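Alkaline phosphatase (Thermus thermophilus, PDB 7KWD) probably hydrolyses phosphate monoesters as a homodimeric alkaline phosphatase that depends on zinc and magnesium ions. Local coordinates at residues A[200-211]-A[219-227]; A[100-108]-A[114-125]. One frame throughout, in Å; residues are numbered along the deposited sequence.

In the fold
The two contacts sit apart in the alkaline phosphatase domain, with nearest atoms about 15 Å apart, and they share no helix or strand. Contact 1 joins strands 206-208 and 222-225 and is partly buried: apolar chains lie on both sheet faces, while an arginine and water fill its more open end. Contact 2 is almost wholly buried, and the side chain of N100 is about 11 Å from the bound magnesium ion. The contact fits the end of helix 95-104, which begins at the probable nucleophile S95, against the irregular segment 114-125. Main-chain bonding in parallel register organises contact 1; in contact 2 a single asparagine amide, a cysteine sulfur and methyl groups do most of the work.

Contact 1: residues A[200-211]-A[219-227]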
loop_
_atom_site.group_PDB
_atom_site.type_symbol
_atom_site.label_atom_id
_atom_site.label_comp_id
_atom_site.label_asym_id
_atom_site.label_seq_id
_atom_site.Cartn_x
_atom_site.Cartn_y
_atom_site.Cartn_z
ATOM N N PHE A 200 28.184 32.108 -1.877
ATOM C CA PHE A 200 27.821 31.630 -0.548
ATOM C C PHE A 200 28.930 31.921 0.451
ATOM O O PHE A 200 28.676 32.366 1.574
ATOM C CB PHE A 200 27.527 30.132 -0.592
ATOM C CG PHE A 200 26.081 29.768 -0.955
ATOM C CD1 PHE A 200 25.673 29.708 -2.275
ATOM C CD2 PHE A 200 25.163 29.428 0.037
ATOM C CE1 PHE A 200 24.373 29.339 -2.617
ATOM C CE2 PHE A 200 23.873 29.076 -0.287
ATOM C CZ PHE A 200 23.474 29.021 -1.624
ATOM N N ALA A 201 30.177 31.700 0.062
ATOM C CA ALA A 201 31.262 31.987 0.990
ATOM C C ALA A 201 31.247 33.454 1.396
ATOM O O ALA A 201 31.566 33.795 2.544
ATOM C CB ALA A 201 32.611 31.616 0.387
ATOM N N ALA A 202 30.906 34.342 0.462
ATOM C CA ALA A 202 30.896 35.771 0.792
ATOM C C ALA A 202 29.843 36.098 1.848
ATOM O O ALA A 202 29.968 37.095 2.554
ATOM C CB ALA A 202 30.629 36.604 -0.454
ATOM N N LYS A 203 28.814 35.286 1.961
ATOM C CA LYS A 203 27.784 35.466 2.977
ATOM C C LYS A 203 28.071 34.650 4.235
ATOM O O LYS A 203 27.238 34.606 5.137
ATOM C CB LYS A 203 26.429 35.120 2.362
ATOM C CG LYS A 203 25.959 36.218 1.378
ATOM C CD LYS A 203 24.473 36.563 1.490
ATOM C CE LYS A 203 24.246 38.087 1.583
ATOM N NZ LYS A 203 24.674 38.650 2.918
ATOM N N GLY A 204 29.252 34.050 4.336
ATOM C CA GLY A 204 29.684 33.449 5.571
ATOM C C GLY A 204 29.497 31.958 5.663
ATOM O O GLY A 204 29.863 31.375 6.686
ATOM N N TYR A 205 28.988 31.315 4.616
ATOM C CA TYR A 205 28.853 29.871 4.640
ATOM C C TYR A 205 30.202 29.182 4.541
ATOM O O TYR A 205 31.056 29.572 3.742
ATOM C CB TYR A 205 27.992 29.381 3.476
ATOM C CG TYR A 205 26.532 29.693 3.563
ATOM C CD1 TYR A 205 26.049 30.919 3.153
ATOM C CD2 TYR A 205 25.620 28.735 4.000
ATOM C CE1 TYR A 205 24.685 31.206 3.199
ATOM C CE2 TYR A 205 24.263 29.006 4.036
ATOM C CZ TYR A 205 23.805 30.257 3.643
ATOM O OH TYR A 205 22.457 30.548 3.703
ATOM N N GLY A 206 30.373 28.134 5.346
ATOM C CA GLY A 206 31.396 27.145 5.093
ATOM C C GLY A 206 30.926 26.239 3.975
ATOM O O GLY A 206 29.788 25.757 3.987
ATOM N N VAL A 207 31.783 26.048 2.977
ATOM C CA VAL A 207 31.458 25.250 1.807
ATOM C C VAL A 207 32.224 23.948 1.919
ATOM O O VAL A 207 33.454 23.958 2.054
ATOM C CB VAL A 207 31.816 25.984 0.510
ATOM C CG1 VAL A 207 31.434 25.151 -0.673
ATOM C CG2 VAL A 207 31.106 27.316 0.448
ATOM N N VAL A 208 31.505 22.835 1.848
ATOM C CA VAL A 208 32.093 21.513 1.987
ATOM C C VAL A 208 31.618 20.662 0.827
ATOM O O VAL A 208 30.485 20.792 0.361
ATOM C CB VAL A 208 31.735 20.827 3.335
ATOM C CG1 VAL A 208 32.565 21.447 4.485
ATOM C CG2 VAL A 208 30.230 20.912 3.586
ATOM N N ARG A 209 32.471 19.764 0.391
ATOM C CA ARG A 209 32.183 19.012 -0.825
ATOM C C ARG A 209 32.480 17.537 -0.677
ATOM O O ARG A 209 32.219 16.782 -1.621
ATOM C CB ARG A 209 33.011 19.563 -2.011
ATOM C CG ARG A 209 32.834 21.053 -2.318
ATOM C CD ARG A 209 33.684 21.410 -3.550
ATOM N NE ARG A 209 33.408 22.719 -4.116
ATOM C CZ ARG A 209 33.801 23.876 -3.585
ATOM N NH1 ARG A 209 34.467 23.913 -2.416
ATOM N NH2 ARG A 209 33.514 25.003 -4.229
ATOM N N THR A 210 33.004 17.105 0.461
ATOM C CA THR A 210 33.260 15.703 0.724
ATOM C C THR A 210 32.830 15.356 2.137
ATOM O O THR A 210 32.685 16.243 2.989
ATOM C CB THR A 210 34.749 15.353 0.621
ATOM O OG1 THR A 210 35.447 15.985 1.708
ATOM C CG2 THR A 210 35.317 15.857 -0.671
ATOM N N PRO A 211 32.679 14.067 2.427
ATOM C CA PRO A 211 32.391 13.656 3.810
ATOM C C PRO A 211 33.427 14.155 4.791
ATOM O O PRO A 211 33.084 14.602 5.906
ATOM C CB PRO A 211 32.389 12.125 3.719
ATOM C CG PRO A 211 32.168 11.812 2.278
ATOM C CD PRO A 211 32.691 12.956 1.470
ATOM N N ALA A 219 32.482 25.552 10.632
ATOM C CA ALA A 219 31.671 26.676 10.202
ATOM C C ALA A 219 30.292 26.534 10.827
ATOM O O ALA A 219 29.768 25.428 10.968
ATOM C CB ALA A 219 31.575 26.727 8.678
ATOM N N THR A 220 29.732 27.659 11.229
ATOM C CA THR A 220 28.398 27.692 11.822
ATOM C C THR A 220 27.314 27.429 10.785
ATOM O O THR A 220 26.419 26.608 11.010
ATOM C CB THR A 220 28.222 29.056 12.486
ATOM O OG1 THR A 220 29.083 29.117 13.634
ATOM C CG2 THR A 220 26.801 29.306 12.919
ATOM N N ARG A 221 27.361 28.140 9.659
ATOM C CA ARG A 221 26.438 27.929 8.549
ATOM C C ARG A 221 27.157 27.156 7.460
ATOM O O ARG A 221 28.365 27.329 7.254
ATOM C CB ARG A 221 25.903 29.252 8.016
ATOM C CG ARG A 221 24.950 29.920 9.030
ATOM C CD ARG A 221 24.443 31.283 8.574
ATOM N NE ARG A 221 25.478 32.274 8.806
ATOM C CZ ARG A 221 25.908 33.139 7.895
ATOM N NH1 ARG A 221 25.359 33.143 6.695
ATOM N NH2 ARG A 221 26.877 34.002 8.193
ATOM N N LEU A 222 26.413 26.277 6.794
ATOM C CA LEU A 222 26.980 25.236 5.950
ATOM C C LEU A 222 26.265 25.160 4.608
ATOM O O LEU A 222 25.036 25.091 4.549
ATOM C CB LEU A 222 26.839 23.858 6.614
ATOM C CG LEU A 222 27.982 23.237 7.360
ATOM C CD1 LEU A 222 27.607 21.776 7.586
ATOM C CD2 LEU A 222 29.264 23.342 6.572
ATOM N N LEU A 223 27.038 25.098 3.546
ATOM C CA LEU A 223 26.569 24.626 2.262
ATOM C C LEU A 223 27.415 23.415 1.935
ATOM O O LEU A 223 28.633 23.530 1.804
ATOM C CB LEU A 223 26.694 25.696 1.188
ATOM C CG LEU A 223 26.468 25.169 -0.223
ATOM C CD1 LEU A 223 25.049 24.597 -0.371
ATOM C CD2 LEU A 223 26.674 26.238 -1.275
ATOM N N GLY A 224 26.781 22.257 1.824
ATOM C CA GLY A 224 27.478 21.035 1.464
ATOM C C GLY A 224 26.847 20.367 0.262
ATOM O O GLY A 224 25.655 20.052 0.265
ATOM N N VAL A 225 27.643 20.180 -0.790
ATOM C CA VAL A 225 27.202 19.663 -2.080
ATOM C C VAL A 225 28.186 18.558 -2.433
ATOM O O VAL A 225 29.380 18.822 -2.595
ATOM C CB VAL A 225 27.170 20.764 -3.150
ATOM C CG1 VAL A 225 26.649 20.260 -4.445
ATOM C CG2 VAL A 225 26.278 21.933 -2.737
ATOM N N PHE A 226 27.694 17.319 -2.534
ATOM C CA PHE A 226 28.558 16.158 -2.491
ATOM C C PHE A 226 28.588 15.301 -3.740
ATOM O O PHE A 226 29.337 14.317 -3.770
ATOM C CB PHE A 226 28.143 15.297 -1.290
ATOM C CG PHE A 226 28.170 16.042 -0.001
ATOM C CD1 PHE A 226 29.367 16.276 0.660
ATOM C CD2 PHE A 226 27.007 16.563 0.521
ATOM C CE1 PHE A 226 29.386 17.003 1.857
ATOM C CE2 PHE A 226 27.000 17.285 1.690
ATOM C CZ PHE A 226 28.188 17.511 2.376
ATOM N N ALA A 227 27.807 15.643 -4.762
ATOM C CA ALA A 227 27.795 14.931 -6.029
ATOM C C ALA A 227 27.379 15.902 -7.125
ATOM O O ALA A 227 26.811 16.974 -6.855
ATOM C CB ALA A 227 26.848 13.719 -5.994
HETATM O O HOH W 1 29.318 30.264 9.169
HETATM O O HOH W 2 22.653 32.461 6.334
#
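The carbonyl oxygen of K203 is gripped by both terminal nitrogens of R221: NH1 donates to K203 O at 2.8 Å with an N-H...O angle of 146°, and NH2 adds a weak bond to the same oxygen. The grip closes one end of a parallel beta-alpha-beta unit in which strands 206-208 and 222-225, joined through helix 211-216, run 15° apart. A bend in the arginine chain at chi3 (-79°) turns the guanidinium back to this oxygen, just where a Schellman motif with G204 as C-prime ends helix 196-202. NH1 also lies over the Y205 ring, whose opposite face is covered by F200 CD2; the cation-pi attraction is weak at most. One water links NH1 to Y205 OH, which also bonds A174 O, and a second joins G204 O to R221 N. An alanine here, lacking both nitrogens, is likely to leave K203 O without these two donors and the helix end less firmly tied to the second strand.

Further along, the main chains take over: G206 N bonds R221 O at 2.9 Å, L223 N bonds G206 O at 2.9 Å, and V208 and V225 continue the pattern. L223 CD2 sits over the face of the F200 ring, 3.6 Å from F200 CG, in a CH-pi contact on the side of the sheet that helix 196-202 covers. The reverse side carries V208 and L222, with V208 CG2 and L222 CD2 4.0 Å apart beneath L214. At G224 a CB would point to this side, clashing with F226 CZ and pressing on V208 CG2. Past the strands, the F226 ring turns its edge to the loop, with F226 CE1 3.6 Å from T210 O.

Contact 2: residues A[100-108]-A[114-125]; sequences NAFSCGVKT and AIHADGTPLKPF
C104 reaches from the last turn of helix 95-104 into the irregular segment 114-125, and its CB already meets L122, with C104 CB 4.0 Å from L122 CD1. One bond further, the sulfur nestles among three residues: C104 SG is 3.6 Å from L122 CB. C104 SG also lies 3.9 Å from A114 CB and 3.8 Å from P124 CA. Setting SG anti to the carbonyl carbon (chi1 -59°) turns it to these neighbours. This is how the C-terminal end of the helix that starts at S95, the probable phosphoserine residue, packs on the chain leading to helix 125-131.

L122 then carries the apolar seam onward. Its CD1 meets V106 CG2 tip to tip and lies 3.7 Å from T108 CG2. Both methyls also touch the H116 ring obliquely, from the same side of its plane, and the V106 and T108 side chains each cross that of H116 at about a right angle. K107 O sits at the ring's edge, 3.2 Å from H116 CE1; next to CE1 in the ring, NE2 bonds P475 O.

A polar clamp works beside the sulfur. A114 N donates to N100 OD1 at 2.8 Å, a straight bond (165°) that nevertheless comes in from above the amide plane. From the other end of the amide, N100 ND2 donates to T108 OG1 at 3.0 Å, with the acceptor in the amide plane, and to G112 O outside the segments. Donors and acceptors therefore fix which way round the amide lies. S103, whose OG bonds S151 O, puts its CB and OG against P124 CB.

Across the contact the directional bond is the one at N100, while S103 and H116 satisfy their polar ends outside it; sulfur and methyls make apolar contacts, with no charge pair between segments.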
loop_
_atom_site.group_PDB
_atom_site.type_symbol
_atom_site.label_atom_id
_atom_site.label_comp_id
_atom_site.label_asym_id
_atom_site.label_seq_id
_atom_site.Cartn_x
_atom_site.Cartn_y
_atom_site.Cartn_z
ATOM N N ASN A 100 4.280 21.080 -1.798
ATOM C CA ASN A 100 3.441 22.261 -1.646
ATOM C C ASN A 100 2.299 22.023 -0.667
ATOM O O ASN A 100 1.959 22.903 0.128
ATOM C CB ASN A 100 2.859 22.660 -2.991
ATOM C CG ASN A 100 3.864 23.322 -3.889
ATOM O OD1 ASN A 100 4.995 23.562 -3.490
ATOM N ND2 ASN A 100 3.449 23.620 -5.120
ATOM N N ALA A 101 1.673 20.855 -0.739
ATOM C CA ALA A 101 0.590 20.548 0.184
ATOM C C ALA A 101 1.103 20.620 1.604
ATOM O O ALA A 101 0.466 21.216 2.482
ATOM C CB ALA A 101 0.010 19.165 -0.122
ATOM N N PHE A 102 2.279 20.025 1.845
ATOM C CA PHE A 102 2.885 20.104 3.168
ATOM C C PHE A 102 3.209 21.547 3.556
ATOM O O PHE A 102 2.920 21.989 4.679
ATOM C CB PHE A 102 4.177 19.288 3.224
ATOM C CG PHE A 102 4.004 17.802 3.067
ATOM C CD1 PHE A 102 2.766 17.196 3.159
ATOM C CD2 PHE A 102 5.114 17.006 2.842
ATOM C CE1 PHE A 102 2.636 15.828 3.042
ATOM C CE2 PHE A 102 4.983 15.645 2.713
ATOM C CZ PHE A 102 3.741 15.050 2.818
ATOM N N SER A 103 3.884 22.279 2.656
ATOM C CA SER A 103 4.521 23.532 3.052
ATOM C C SER A 103 3.593 24.720 2.909
ATOM O O SER A 103 3.837 25.743 3.541
ATOM C CB SER A 103 5.787 23.807 2.232
ATOM O OG SER A 103 5.429 24.072 0.896
ATOM N N CYS A 104 2.536 24.601 2.105
ATOM C CA CYS A 104 1.633 25.708 1.860
ATOM C C CYS A 104 0.201 25.440 2.288
ATOM O O CYS A 104 -0.534 26.398 2.477
ATOM C CB CYS A 104 1.656 26.102 0.376
ATOM S SG CYS A 104 3.289 26.584 -0.222
ATOM N N GLY A 105 -0.187 24.181 2.507
ATOM C CA GLY A 105 -1.506 23.847 3.011
ATOM C C GLY A 105 -2.609 23.842 1.980
ATOM O O GLY A 105 -3.787 23.838 2.352
ATOM N N VAL A 106 -2.273 23.851 0.699
ATOM C CA VAL A 106 -3.261 23.916 -0.362
ATOM C C VAL A 106 -2.810 22.992 -1.485
ATOM O O VAL A 106 -1.616 22.710 -1.647
ATOM C CB VAL A 106 -3.477 25.353 -0.915
ATOM C CG1 VAL A 106 -3.963 26.283 0.135
ATOM C CG2 VAL A 106 -2.216 25.889 -1.530
ATOM N N LYS A 107 -3.777 22.515 -2.251
ATOM C CA LYS A 107 -3.495 21.685 -3.412
ATOM C C LYS A 107 -3.037 22.581 -4.540
ATOM O O LYS A 107 -3.601 23.665 -4.753
ATOM C CB LYS A 107 -4.729 20.915 -3.856
ATOM C CG LYS A 107 -5.407 20.127 -2.746
ATOM C CD LYS A 107 -4.739 18.777 -2.588
ATOM C CE LYS A 107 -5.589 17.773 -1.826
ATOM N NZ LYS A 107 -4.777 16.564 -1.428
ATOM N N THR A 108 -1.998 22.142 -5.245
ATOM C CA THR A 108 -1.495 22.824 -6.434
ATOM C C THR A 108 -1.459 21.836 -7.588
ATOM O O THR A 108 -1.699 20.635 -7.434
ATOM C CB THR A 108 -0.101 23.424 -6.205
ATOM O OG1 THR A 108 0.833 22.372 -5.913
ATOM C CG2 THR A 108 -0.149 24.369 -5.034
ATOM N N ALA A 114 5.677 26.047 -4.517
ATOM C CA ALA A 114 4.994 27.097 -3.752
ATOM C C ALA A 114 4.367 28.136 -4.668
ATOM O O ALA A 114 4.594 29.346 -4.550
ATOM C CB ALA A 114 5.949 27.782 -2.779
ATOM N N ILE A 115 3.531 27.647 -5.585
ATOM C CA ILE A 115 2.908 28.509 -6.581
ATOM C C ILE A 115 1.740 27.756 -7.196
ATOM O O ILE A 115 1.747 26.525 -7.277
ATOM C CB ILE A 115 3.964 28.919 -7.640
ATOM C CG1 ILE A 115 3.545 30.152 -8.427
ATOM C CG2 ILE A 115 4.231 27.708 -8.584
ATOM C CD1 ILE A 115 4.635 30.652 -9.412
ATOM N N HIS A 116 0.746 28.510 -7.663
ATOM C CA HIS A 116 -0.387 27.930 -8.352
ATOM C C HIS A 116 -0.154 27.940 -9.855
ATOM O O HIS A 116 0.707 28.640 -10.357
ATOM C CB HIS A 116 -1.674 28.689 -8.011
ATOM C CG HIS A 116 -2.308 28.223 -6.745
ATOM N ND1 HIS A 116 -2.462 26.885 -6.448
ATOM C CD2 HIS A 116 -2.813 28.906 -5.694
ATOM C CE1 HIS A 116 -3.018 26.766 -5.260
ATOM N NE2 HIS A 116 -3.256 27.978 -4.787
ATOM N N ALA A 117 -0.977 27.186 -10.586
ATOM C CA ALA A 117 -0.768 27.073 -12.027
ATOM C C ALA A 117 -0.881 28.415 -12.748
ATOM O O ALA A 117 -0.462 28.527 -13.903
ATOM C CB ALA A 117 -1.778 26.100 -12.639
ATOM N N ASP A 118 -1.468 29.421 -12.114
ATOM C CA ASP A 118 -1.621 30.729 -12.725
ATOM C C ASP A 118 -0.508 31.667 -12.308
ATOM O O ASP A 118 -0.562 32.848 -12.629
ATOM C CB ASP A 118 -2.982 31.345 -12.356
ATOM C CG ASP A 118 -3.101 31.651 -10.877
ATOM O OD1 ASP A 118 -2.136 31.363 -10.122
ATOM O OD2 ASP A 118 -4.154 32.189 -10.449
ATOM N N GLY A 119 0.469 31.182 -11.544
ATOM C CA GLY A 119 1.551 32.024 -11.088
ATOM C C GLY A 119 1.365 32.657 -9.734
ATOM O O GLY A 119 2.313 33.242 -9.209
ATOM N N THR A 120 0.194 32.551 -9.126
ATOM C CA THR A 120 0.003 33.080 -7.781
ATOM C C THR A 120 1.042 32.504 -6.829
ATOM O O THR A 120 1.115 31.281 -6.677
ATOM C CB THR A 120 -1.387 32.729 -7.262
ATOM O OG1 THR A 120 -2.361 33.136 -8.227
ATOM C CG2 THR A 120 -1.620 33.406 -5.954
ATOM N N PRO A 121 1.895 33.309 -6.209
ATOM C CA PRO A 121 2.878 32.749 -5.291
ATOM C C PRO A 121 2.233 32.395 -3.964
ATOM O O PRO A 121 1.277 33.031 -3.513
ATOM C CB PRO A 121 3.917 33.873 -5.124
ATOM C CG PRO A 121 3.163 35.103 -5.382
ATOM C CD PRO A 121 2.198 34.728 -6.515
ATOM N N LEU A 122 2.774 31.350 -3.356
ATOM C CA LEU A 122 2.376 30.894 -2.040
ATOM C C LEU A 122 3.540 31.100 -1.088
ATOM O O LEU A 122 4.700 31.125 -1.507
ATOM C CB LEU A 122 1.980 29.422 -2.075
ATOM C CG LEU A 122 1.053 29.004 -3.228
ATOM C CD1 LEU A 122 0.850 27.496 -3.271
ATOM C CD2 LEU A 122 -0.287 29.728 -3.089
ATOM N N LYS A 123 3.229 31.246 0.186
ATOM C CA LYS A 123 4.276 31.392 1.183
ATOM C C LYS A 123 4.477 30.056 1.852
ATOM O O LYS A 123 3.563 29.587 2.553
ATOM C CB LYS A 123 3.896 32.448 2.214
ATOM C CG LYS A 123 5.004 32.808 3.196
ATOM C CD LYS A 123 4.488 33.949 4.059
ATOM C CE LYS A 123 5.422 34.324 5.175
ATOM N NZ LYS A 123 4.820 35.443 5.981
ATOM N N PRO A 124 5.612 29.395 1.666
ATOM C CA PRO A 124 5.806 28.068 2.249
ATOM C C PRO A 124 6.338 28.146 3.672
ATOM O O PRO A 124 6.941 29.138 4.095
ATOM C CB PRO A 124 6.848 27.426 1.313
ATOM C CG PRO A 124 7.666 28.605 0.789
ATOM C CD PRO A 124 6.802 29.849 0.899
ATOM N N PHE A 125 6.152 27.038 4.384
ATOM C CA PHE A 125 6.211 27.069 5.845
ATOM C C PHE A 125 7.588 27.428 6.371
ATOM O O PHE A 125 7.700 28.131 7.381
ATOM C CB PHE A 125 5.759 25.721 6.441
ATOM C CG PHE A 125 5.595 25.784 7.905
ATOM C CD1 PHE A 125 4.526 26.465 8.446
ATOM C CD2 PHE A 125 6.556 25.258 8.753
ATOM C CE1 PHE A 125 4.398 26.602 9.823
ATOM C CE2 PHE A 125 6.434 25.381 10.115
ATOM C CZ PHE A 125 5.355 26.070 10.646
#